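Local coordinates for Lmo0131 protein (Listeria monocytogenes, PDB 4Q6J) that probably hydrolyses cyclic di-GMP as a cyclic-guanylate-specific phosphodiesterase of the EAL family, at residues S19-Y24 with T48-P53; G40-K45 with I54-D59; E75-Q80 with F88-N93. All coordinates share one frame; numbering follows the deposited sequence.

How the contacts relate
From the N terminus, the chain runs through 19-24, the start of strand 20-29, and turns back along strand 35-45, which carries 40-45. Contact 1 closes a loop of 23 residues when 48-53 returns to 19-24. Contact 2 opens at 40-45 before that closure and ends at 54-59 after it, so the two cross. Strand 35-45 lies between the two segments of contact 1: Tyr23 O accepts a probable hydrogen bond from Leu41 N, and Leu51 N gives one to Leu44 O. Contact 3 follows in series, its segments parted by only seven residues. It packs helix 66-83 on strand 89-95, and strand 89-95 is tied to contact 2 through Gly40 N and Ser91 O.

Contact 1: S19-Y24 with T48-P53; sequences SYLLYY and TTILAP
Ile50 meets Leu21 and Tyr23 with its two methyl groups, and this small patch of methyls and one phenol oxygen is the whole of the contact: no hydrogen bond joins the segments, and only 111 Å² is buried. The delta methyl does most of the work. Ile50 CD1 lies 3.6 Å from Leu21 CD1, where the two side chains meet roughly at right angles, and it is also 3.2 Å from Tyr23 OH. The second branch is looser, with Ile50 CG2 4.1 Å from Leu21 CD1 and 3.9 Å from Tyr23 OH. It approaches the far end of the Tyr23 ring obliquely, reaching CZ from CG2 at 4.3 Å. In Ile50 the branch bearing CD1 stands opposite the carbonyl carbon (chi1 -52°) and then runs extended (chi2 -167°), which carries the methyl out to both partners. Leu21 and Tyr23, two positions apart on one strand, both direct their CB toward Ile50.

The backbones themselves are not paired: the CA atoms of Leu21 and Ile50 are 8.6 Å apart, with strand 35-45 between them. The contact spans the outer strands of an antiparallel beta meander at the start of the EAL barrel. Leu21 bonds through its backbone to Arg43, Tyr23 to Leu41, and Leu51 to Leu44, so these antiparallel partners set the spacing that the side chains bridge. Arg43 touches both Tyr23 and Ile50 from this middle strand. On the neighbouring elements, Leu22 and Tyr24 of strand 20-29 pack on helix 66-83, while beyond strand 50-51 Ala52 occupies the N-cap position of helix 53-62.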
loop_
_atom_site.group_PDB
_atom_site.type_symbol
_atom_site.label_atom_id
_atom_site.label_comp_id
_atom_site.label_asym_id
_atom_site.label_seq_id
_atom_site.Cartn_x
_atom_site.Cartn_y
_atom_site.Cartn_z
ATOM N N SER B 19 -19.371 10.787 20.809
ATOM C CA SER B 19 -19.803 12.119 20.520
ATOM C C SER B 19 -19.671 12.450 19.004
ATOM O O SER B 19 -18.826 13.249 18.620
ATOM C CB SER B 19 -18.964 13.046 21.407
ATOM O OG SER B 19 -19.441 14.353 21.387
ATOM N N TYR B 20 -20.505 11.835 18.157
ATOM C CA TYR B 20 -20.438 12.048 16.702
ATOM C C TYR B 20 -21.583 12.915 16.225
ATOM O O TYR B 20 -22.606 12.987 16.888
ATOM C CB TYR B 20 -20.494 10.717 15.951
ATOM C CG TYR B 20 -19.414 9.725 16.327
ATOM C CD1 TYR B 20 -18.120 9.868 15.859
ATOM C CD2 TYR B 20 -19.694 8.638 17.133
ATOM C CE1 TYR B 20 -17.128 8.970 16.198
ATOM C CE2 TYR B 20 -18.717 7.736 17.475
ATOM C CZ TYR B 20 -17.435 7.901 17.002
ATOM O OH TYR B 20 -16.465 6.993 17.349
ATOM N N LEU B 21 -21.407 13.573 15.086
ATOM C CA LEU B 21 -22.509 14.255 14.410
ATOM C C LEU B 21 -22.552 13.760 12.993
ATOM O O LEU B 21 -21.526 13.516 12.419
ATOM C CB LEU B 21 -22.281 15.770 14.356
ATOM C CG LEU B 21 -22.221 16.581 15.649
ATOM C CD1 LEU B 21 -21.829 18.000 15.334
ATOM C CD2 LEU B 21 -23.547 16.536 16.339
ATOM N N LEU B 22 -23.729 13.619 12.398
ATOM C CA LEU B 22 -23.755 13.302 10.983
ATOM C C LEU B 22 -24.082 14.601 10.236
ATOM O O LEU B 22 -25.098 15.238 10.504
ATOM C CB LEU B 22 -24.771 12.208 10.674
ATOM C CG LEU B 22 -24.577 11.509 9.332
ATOM C CD1 LEU B 22 -23.266 10.765 9.346
ATOM C CD2 LEU B 22 -25.730 10.578 8.978
ATOM N N TYR B 23 -23.182 15.010 9.342
ATOM C CA TYR B 23 -23.412 16.154 8.487
ATOM C C TYR B 23 -23.829 15.622 7.142
ATOM O O TYR B 23 -23.664 14.426 6.872
ATOM C CB TYR B 23 -22.150 17.005 8.380
ATOM C CG TYR B 23 -21.904 17.952 9.548
ATOM C CD1 TYR B 23 -22.639 17.848 10.733
ATOM C CD2 TYR B 23 -20.954 18.965 9.453
ATOM C CE1 TYR B 23 -22.427 18.707 11.783
ATOM C CE2 TYR B 23 -20.728 19.838 10.512
ATOM C CZ TYR B 23 -21.468 19.704 11.669
ATOM O OH TYR B 23 -21.244 20.572 12.716
ATOM N N TYR B 24 -24.355 16.509 6.294
ATOM C CA TYR B 24 -24.982 16.131 5.019
ATOM C C TYR B 24 -24.561 17.071 3.905
ATOM O O TYR B 24 -24.632 18.290 4.067
ATOM C CB TYR B 24 -26.508 16.205 5.146
ATOM C CG TYR B 24 -27.034 15.306 6.212
ATOM C CD1 TYR B 24 -27.151 13.943 5.990
ATOM C CD2 TYR B 24 -27.389 15.805 7.458
ATOM C CE1 TYR B 24 -27.612 13.095 6.971
ATOM C CE2 TYR B 24 -27.859 14.959 8.455
ATOM C CZ TYR B 24 -27.960 13.604 8.200
ATOM O OH TYR B 24 -28.418 12.749 9.163
ATOM N N THR B 48 -13.961 21.687 22.061
ATOM C CA THR B 48 -13.634 23.008 21.551
ATOM C C THR B 48 -13.896 23.168 20.051
ATOM O O THR B 48 -13.747 24.258 19.506
ATOM C CB THR B 48 -12.171 23.373 21.889
ATOM O OG1 THR B 48 -11.280 22.462 21.243
ATOM C CG2 THR B 48 -11.942 23.319 23.392
ATOM N N THR B 49 -14.304 22.093 19.384
ATOM C CA THR B 49 -14.452 22.141 17.941
ATOM C C THR B 49 -15.225 20.943 17.407
ATOM O O THR B 49 -15.747 20.145 18.183
ATOM C CB THR B 49 -13.063 22.255 17.259
ATOM O OG1 THR B 49 -13.200 22.704 15.908
ATOM C CG2 THR B 49 -12.315 20.927 17.307
ATOM N N ILE B 50 -15.318 20.862 16.076
ATOM C CA ILE B 50 -15.941 19.745 15.357
ATOM C C ILE B 50 -14.972 19.272 14.285
ATOM O O ILE B 50 -14.563 20.048 13.421
ATOM C CB ILE B 50 -17.329 20.118 14.741
ATOM C CG1 ILE B 50 -18.217 20.734 15.814
ATOM C CG2 ILE B 50 -18.038 18.888 14.198
ATOM C CD1 ILE B 50 -19.626 20.851 15.459
ATOM N N LEU B 51 -14.594 18.000 14.354
ATOM C CA LEU B 51 -13.581 17.417 13.477
ATOM C C LEU B 51 -14.170 16.522 12.392
ATOM O O LEU B 51 -15.168 15.841 12.616
ATOM C CB LEU B 51 -12.580 16.597 14.309
ATOM C CG LEU B 51 -11.173 17.134 14.642
ATOM C CD1 LEU B 51 -11.206 18.566 15.070
ATOM C CD2 LEU B 51 -10.514 16.298 15.710
ATOM N N ALA B 52 -13.521 16.557 11.225
ATOM C CA ALA B 52 -13.770 15.685 10.073
ATOM C C ALA B 52 -12.933 14.390 10.167
ATOM O O ALA B 52 -11.863 14.403 10.760
ATOM C CB ALA B 52 -13.441 16.449 8.800
ATOM N N PRO B 53 -13.418 13.267 9.592
ATOM C CA PRO B 53 -12.827 11.922 9.732
ATOM C C PRO B 53 -11.332 11.801 9.421
ATOM O O PRO B 53 -10.641 10.955 9.973
ATOM C CB PRO B 53 -13.603 11.114 8.708
ATOM C CG PRO B 53 -14.847 11.790 8.573
ATOM C CD PRO B 53 -14.592 13.225 8.711
#

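Contact 2: G40-K45 with I54-D59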
loop_
_atom_site.group_PDB
_atom_site.type_symbol
_atom_site.label_atom_id
_atom_site.label_comp_id
_atom_site.label_asym_id
_atom_site.label_seq_id
_atom_site.Cartn_x
_atom_site.Cartn_y
_atom_site.Cartn_z
ATOM N N GLY B 40 -24.067 11.512 3.680
ATOM C CA GLY B 40 -23.875 11.624 5.106
ATOM C C GLY B 40 -22.387 11.607 5.366
ATOM O O GLY B 40 -21.666 10.767 4.843
ATOM N N LEU B 41 -21.923 12.541 6.176
ATOM C CA LEU B 41 -20.506 12.660 6.435
ATOM C C LEU B 41 -20.316 12.786 7.924
ATOM O O LEU B 41 -20.714 13.786 8.474
ATOM C CB LEU B 41 -19.994 13.909 5.746
ATOM C CG LEU B 41 -19.889 13.754 4.239
ATOM C CD1 LEU B 41 -19.768 15.098 3.514
ATOM C CD2 LEU B 41 -18.704 12.848 3.936
ATOM N N VAL B 42 -19.724 11.777 8.566
ATOM C CA VAL B 42 -19.558 11.800 10.019
ATOM C C VAL B 42 -18.605 12.911 10.478
ATOM O O VAL B 42 -17.642 13.249 9.793
ATOM C CB VAL B 42 -19.098 10.433 10.590
ATOM C CG1 VAL B 42 -17.586 10.275 10.482
ATOM C CG2 VAL B 42 -19.568 10.262 12.018
ATOM N N ARG B 43 -18.913 13.489 11.635
ATOM C CA ARG B 43 -18.079 14.482 12.285
ATOM C C ARG B 43 -17.921 14.058 13.722
ATOM O O ARG B 43 -18.764 13.341 14.257
ATOM C CB ARG B 43 -18.750 15.857 12.267
ATOM C CG ARG B 43 -19.014 16.431 10.896
ATOM C CD ARG B 43 -17.782 16.302 10.103
ATOM N NE ARG B 43 -17.779 16.984 8.824
ATOM C CZ ARG B 43 -17.422 16.398 7.693
ATOM N NH1 ARG B 43 -17.093 15.122 7.711
ATOM N NH2 ARG B 43 -17.405 17.083 6.548
ATOM N N LEU B 44 -16.844 14.506 14.353
ATOM C CA LEU B 44 -16.666 14.268 15.772
ATOM C C LEU B 44 -16.758 15.620 16.441
ATOM O O LEU B 44 -16.014 16.539 16.103
ATOM C CB LEU B 44 -15.312 13.631 16.080
ATOM C CG LEU B 44 -15.002 13.362 17.561
ATOM C CD1 LEU B 44 -15.819 12.205 18.097
ATOM C CD2 LEU B 44 -13.524 13.131 17.755
ATOM N N LYS B 45 -17.684 15.758 17.375
ATOM C CA LYS B 45 -17.811 16.999 18.105
ATOM C C LYS B 45 -17.012 16.831 19.378
ATOM O O LYS B 45 -17.331 15.957 20.178
ATOM C CB LYS B 45 -19.279 17.303 18.436
ATOM C CG LYS B 45 -19.483 18.774 18.747
ATOM C CD LYS B 45 -20.702 19.035 19.591
ATOM C CE LYS B 45 -21.227 20.479 19.446
ATOM N NZ LYS B 45 -20.332 21.530 19.994
ATOM N N ILE B 54 -10.852 12.647 8.527
ATOM C CA ILE B 54 -9.449 12.658 8.140
ATOM C C ILE B 54 -8.526 13.001 9.311
ATOM O O ILE B 54 -7.397 12.517 9.399
ATOM C CB ILE B 54 -9.221 13.624 6.946
ATOM C CG1 ILE B 54 -7.764 13.588 6.484
ATOM C CG2 ILE B 54 -9.710 15.033 7.258
ATOM C CD1 ILE B 54 -7.600 13.064 5.052
ATOM N N ASP B 55 -9.021 13.827 10.221
ATOM C CA ASP B 55 -8.280 14.176 11.415
ATOM C C ASP B 55 -8.305 13.084 12.494
ATOM O O ASP B 55 -7.251 12.616 12.931
ATOM C CB ASP B 55 -8.793 15.494 11.936
ATOM C CG ASP B 55 -8.847 16.533 10.858
ATOM O OD1 ASP B 55 -7.806 16.752 10.205
ATOM O OD2 ASP B 55 -9.931 17.109 10.644
ATOM N N PHE B 56 -9.503 12.650 12.882
ATOM C CA PHE B 56 -9.663 11.715 13.998
ATOM C C PHE B 56 -9.615 10.216 13.659
ATOM O O PHE B 56 -9.752 9.397 14.557
ATOM C CB PHE B 56 -10.906 12.057 14.852
ATOM C CG PHE B 56 -12.237 11.880 14.140
ATOM C CD1 PHE B 56 -12.803 12.914 13.407
ATOM C CD2 PHE B 56 -12.945 10.691 14.239
ATOM C CE1 PHE B 56 -14.036 12.746 12.773
ATOM C CE2 PHE B 56 -14.171 10.534 13.610
ATOM C CZ PHE B 56 -14.707 11.547 12.875
ATOM N N PHE B 57 -9.303 9.851 12.424
ATOM C CA PHE B 57 -9.319 8.434 12.063
ATOM C C PHE B 57 -8.357 7.626 12.959
ATOM O O PHE B 57 -8.687 6.530 13.398
ATOM C CB PHE B 57 -9.024 8.239 10.535
ATOM C CG PHE B 57 -8.125 7.067 10.206
ATOM C CD1 PHE B 57 -8.643 5.796 10.070
ATOM C CD2 PHE B 57 -6.757 7.226 10.207
ATOM C CE1 PHE B 57 -7.812 4.723 9.847
ATOM C CE2 PHE B 57 -5.929 6.159 9.992
ATOM C CZ PHE B 57 -6.454 4.904 9.810
ATOM N N ASP B 58 -7.160 8.144 13.171
ATOM C CA ASP B 58 -6.124 7.328 13.754
ATOM C C ASP B 58 -6.596 6.893 15.112
ATOM O O ASP B 58 -6.469 5.747 15.493
ATOM C CB ASP B 58 -4.829 8.130 13.895
ATOM C CG ASP B 58 -3.794 7.763 12.857
ATOM O OD1 ASP B 58 -3.396 8.646 12.078
ATOM O OD2 ASP B 58 -3.374 6.594 12.819
ATOM N N ASP B 59 -7.184 7.828 15.830
ATOM C CA ASP B 59 -7.624 7.577 17.177
ATOM C C ASP B 59 -8.718 6.500 17.250
ATOM O O ASP B 59 -8.693 5.666 18.131
ATOM C CB ASP B 59 -8.043 8.891 17.803
ATOM C CG ASP B 59 -7.018 9.976 17.584
ATOM O OD1 ASP B 59 -7.161 10.764 16.633
ATOM O OD2 ASP B 59 -6.066 10.018 18.365
#
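Leu44 and Phe56 are brought together by contrasting first torsions. Phe56 CG stands between its backbone N and carbonyl carbon (chi1 66°), swinging the ring from helix 54-59 toward the strand, whereas Leu44 CG lies opposite the backbone N, which directs CD2 to the root of the ring that CB covers. Leu44 CB sits 3.6 Å above the ring plane, over its centre. The direction from the centroid to this carbon is 13° off the ring normal, which identifies a CH-pi contact with one face. Leu44 CD2 extends the coverage, 4.0 Å from Phe56 CG. Val42 comes from another direction: its CG1 lies near the ring plane at the edge, 4.0 Å from Phe56 CZ.

In the EAL fold, a modified TIM barrel, this joins strand 35-45 to the short helix 53-62 reached through strand 50-51. Gly40 and Leu41 form the last two letters of an EGL version of the family's signature. The axes of strand segment 40-45 and helix segment 54-59 approach to 8.9 Å and cross at 72°.

Between Val42 and Leu44, Arg43 points its CB away from the helix, although its backbone C still comes near Phe56 CZ. The side chain folds back: its NH1 donates to Val42 O at 2.9 Å, from above the carbonyl plane. Met69 of helix 66-83 also touches Phe56, while Ile54 of the same helical segment packs on Ile54 of the second subunit.

Contact 3: E75-Q80 with F88-N93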
loop_
_atom_site.group_PDB
_atom_site.type_symbol
_atom_site.label_atom_id
_atom_site.label_comp_id
_atom_site.label_asym_id
_atom_site.label_seq_id
_atom_site.Cartn_x
_atom_site.Cartn_y
_atom_site.Cartn_z
ATOM N N GLU B 75 -27.502 4.385 12.083
ATOM C CA GLU B 75 -28.729 4.666 12.807
ATOM C C GLU B 75 -29.230 6.098 12.648
ATOM O O GLU B 75 -30.421 6.332 12.475
ATOM C CB GLU B 75 -28.551 4.292 14.265
ATOM C CG GLU B 75 -28.112 2.875 14.334
ATOM C CD GLU B 75 -27.961 2.335 15.734
ATOM O OE1 GLU B 75 -28.415 3.002 16.698
ATOM O OE2 GLU B 75 -27.386 1.225 15.858
ATOM N N THR B 76 -28.306 7.044 12.719
ATOM C CA THR B 76 -28.617 8.437 12.497
ATOM C C THR B 76 -29.174 8.639 11.090
ATOM O O THR B 76 -30.159 9.348 10.910
ATOM C CB THR B 76 -27.368 9.289 12.653
ATOM O OG1 THR B 76 -26.829 9.032 13.929
ATOM C CG2 THR B 76 -27.684 10.753 12.535
ATOM N N ALA B 77 -28.557 8.000 10.101
ATOM C CA ALA B 77 -29.009 8.144 8.715
ATOM C C ALA B 77 -30.407 7.557 8.532
ATOM O O ALA B 77 -31.259 8.149 7.883
ATOM C CB ALA B 77 -28.044 7.496 7.744
ATOM N N ILE B 78 -30.641 6.392 9.103
ATOM C CA ILE B 78 -31.938 5.753 8.961
ATOM C C ILE B 78 -33.057 6.607 9.567
ATOM O O ILE B 78 -34.119 6.772 8.982
ATOM C CB ILE B 78 -31.897 4.348 9.562
ATOM C CG1 ILE B 78 -31.110 3.445 8.613
ATOM C CG2 ILE B 78 -33.295 3.837 9.841
ATOM C CD1 ILE B 78 -30.769 2.103 9.161
ATOM N N LYS B 79 -32.810 7.169 10.741
ATOM C CA LYS B 79 -33.783 8.053 11.350
ATOM C C LYS B 79 -34.059 9.251 10.445
ATOM O O LYS B 79 -35.201 9.638 10.224
ATOM C CB LYS B 79 -33.256 8.521 12.701
ATOM C CG LYS B 79 -33.253 7.442 13.752
ATOM C CD LYS B 79 -32.264 7.790 14.868
ATOM C CE LYS B 79 -32.409 6.908 16.094
ATOM N NZ LYS B 79 -32.816 5.542 15.721
ATOM N N GLN B 80 -32.994 9.840 9.922
ATOM C CA GLN B 80 -33.116 11.006 9.057
ATOM C C GLN B 80 -33.898 10.759 7.748
ATOM O O GLN B 80 -34.655 11.620 7.294
ATOM C CB GLN B 80 -31.741 11.545 8.734
ATOM C CG GLN B 80 -31.767 12.941 8.127
ATOM C CD GLN B 80 -32.566 13.929 8.953
ATOM O OE1 GLN B 80 -33.716 14.230 8.652
ATOM N NE2 GLN B 80 -31.951 14.434 10.004
ATOM N N PHE B 88 -36.054 12.136 -0.049
ATOM C CA PHE B 88 -34.615 12.313 -0.268
ATOM C C PHE B 88 -33.853 11.040 0.072
ATOM O O PHE B 88 -34.184 10.376 1.042
ATOM C CB PHE B 88 -34.088 13.487 0.578
ATOM C CG PHE B 88 -34.714 14.808 0.230
ATOM C CD1 PHE B 88 -34.264 15.540 -0.857
ATOM C CD2 PHE B 88 -35.753 15.324 0.981
ATOM C CE1 PHE B 88 -34.842 16.738 -1.184
ATOM C CE2 PHE B 88 -36.317 16.531 0.655
ATOM C CZ PHE B 88 -35.857 17.233 -0.437
ATOM N N SER B 89 -32.827 10.711 -0.720
ATOM C CA SER B 89 -31.886 9.643 -0.357
ATOM C C SER B 89 -30.769 10.165 0.531
ATOM O O SER B 89 -30.421 11.328 0.475
ATOM C CB SER B 89 -31.301 8.946 -1.586
ATOM O OG SER B 89 -30.392 9.790 -2.249
ATOM N N ILE B 90 -30.245 9.298 1.388
ATOM C CA ILE B 90 -29.078 9.632 2.198
ATOM C C ILE B 90 -28.084 8.483 2.122
ATOM O O ILE B 90 -28.455 7.334 2.322
ATOM C CB ILE B 90 -29.445 9.925 3.670
ATOM C CG1 ILE B 90 -30.397 11.130 3.746
ATOM C CG2 ILE B 90 -28.175 10.161 4.503
ATOM C CD1 ILE B 90 -30.737 11.578 5.139
ATOM N N SER B 91 -26.828 8.795 1.816
ATOM C CA SER B 91 -25.775 7.766 1.790
ATOM C C SER B 91 -24.994 7.685 3.100
ATOM O O SER B 91 -24.884 8.680 3.817
ATOM C CB SER B 91 -24.799 7.982 0.633
ATOM O OG SER B 91 -24.102 9.179 0.806
ATOM N N ILE B 92 -24.463 6.493 3.394
ATOM C CA ILE B 92 -23.503 6.299 4.476
ATOM C C ILE B 92 -22.242 5.644 3.939
ATOM O O ILE B 92 -22.300 4.772 3.076
ATOM C CB ILE B 92 -24.047 5.428 5.638
ATOM C CG1 ILE B 92 -24.403 4.031 5.155
ATOM C CG2 ILE B 92 -25.252 6.081 6.297
ATOM C CD1 ILE B 92 -25.120 3.224 6.203
ATOM N N ASN B 93 -21.107 6.082 4.463
ATOM C CA ASN B 93 -19.828 5.555 4.057
ATOM C C ASN B 93 -19.532 4.311 4.838
ATOM O O ASN B 93 -19.487 4.342 6.068
ATOM C CB ASN B 93 -18.742 6.596 4.310
ATOM C CG ASN B 93 -18.884 7.783 3.410
ATOM O OD1 ASN B 93 -19.500 7.699 2.349
ATOM N ND2 ASN B 93 -18.340 8.898 3.821
#
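Ala77 and Ile92 make the tight end of this contact, the packing of helix 66-83 on strand 89-95 within the alpha/beta barrel. The helix belongs to the crossover between the parallel neighbours 35-45 and 89-95. Its segment runs antiparallel to the strand (177°) with the axes 8.8 Å apart, and no hydrogen bond links the two. The buried methyl Ala77 CB faces the strand and meets two gamma methyls, in directions about at right angles and at unequal distances. Ile90 CG2 is at an ordinary 4.2 Å from Ala77 CB, although the Ala77 and Ile90 CA atoms are the closest pair in register.

One turn further along the helix the contact is still close, but its outer side is partly exposed. The Gln80 chain starts toward the strand, then bends at chi2 (52°), so the amide leads away and the aliphatic stem does the touching. Gln80 CG meets Ile90 CD1 at 3.4 Å, and Tyr24 of strand 20-29 touches both of these residues. At the buried end, Ile92 CG2 stands opposite its own carbonyl carbon and presses to 3.4 Å from Ala77 CB, tighter than usual van der Waals contact between carbons.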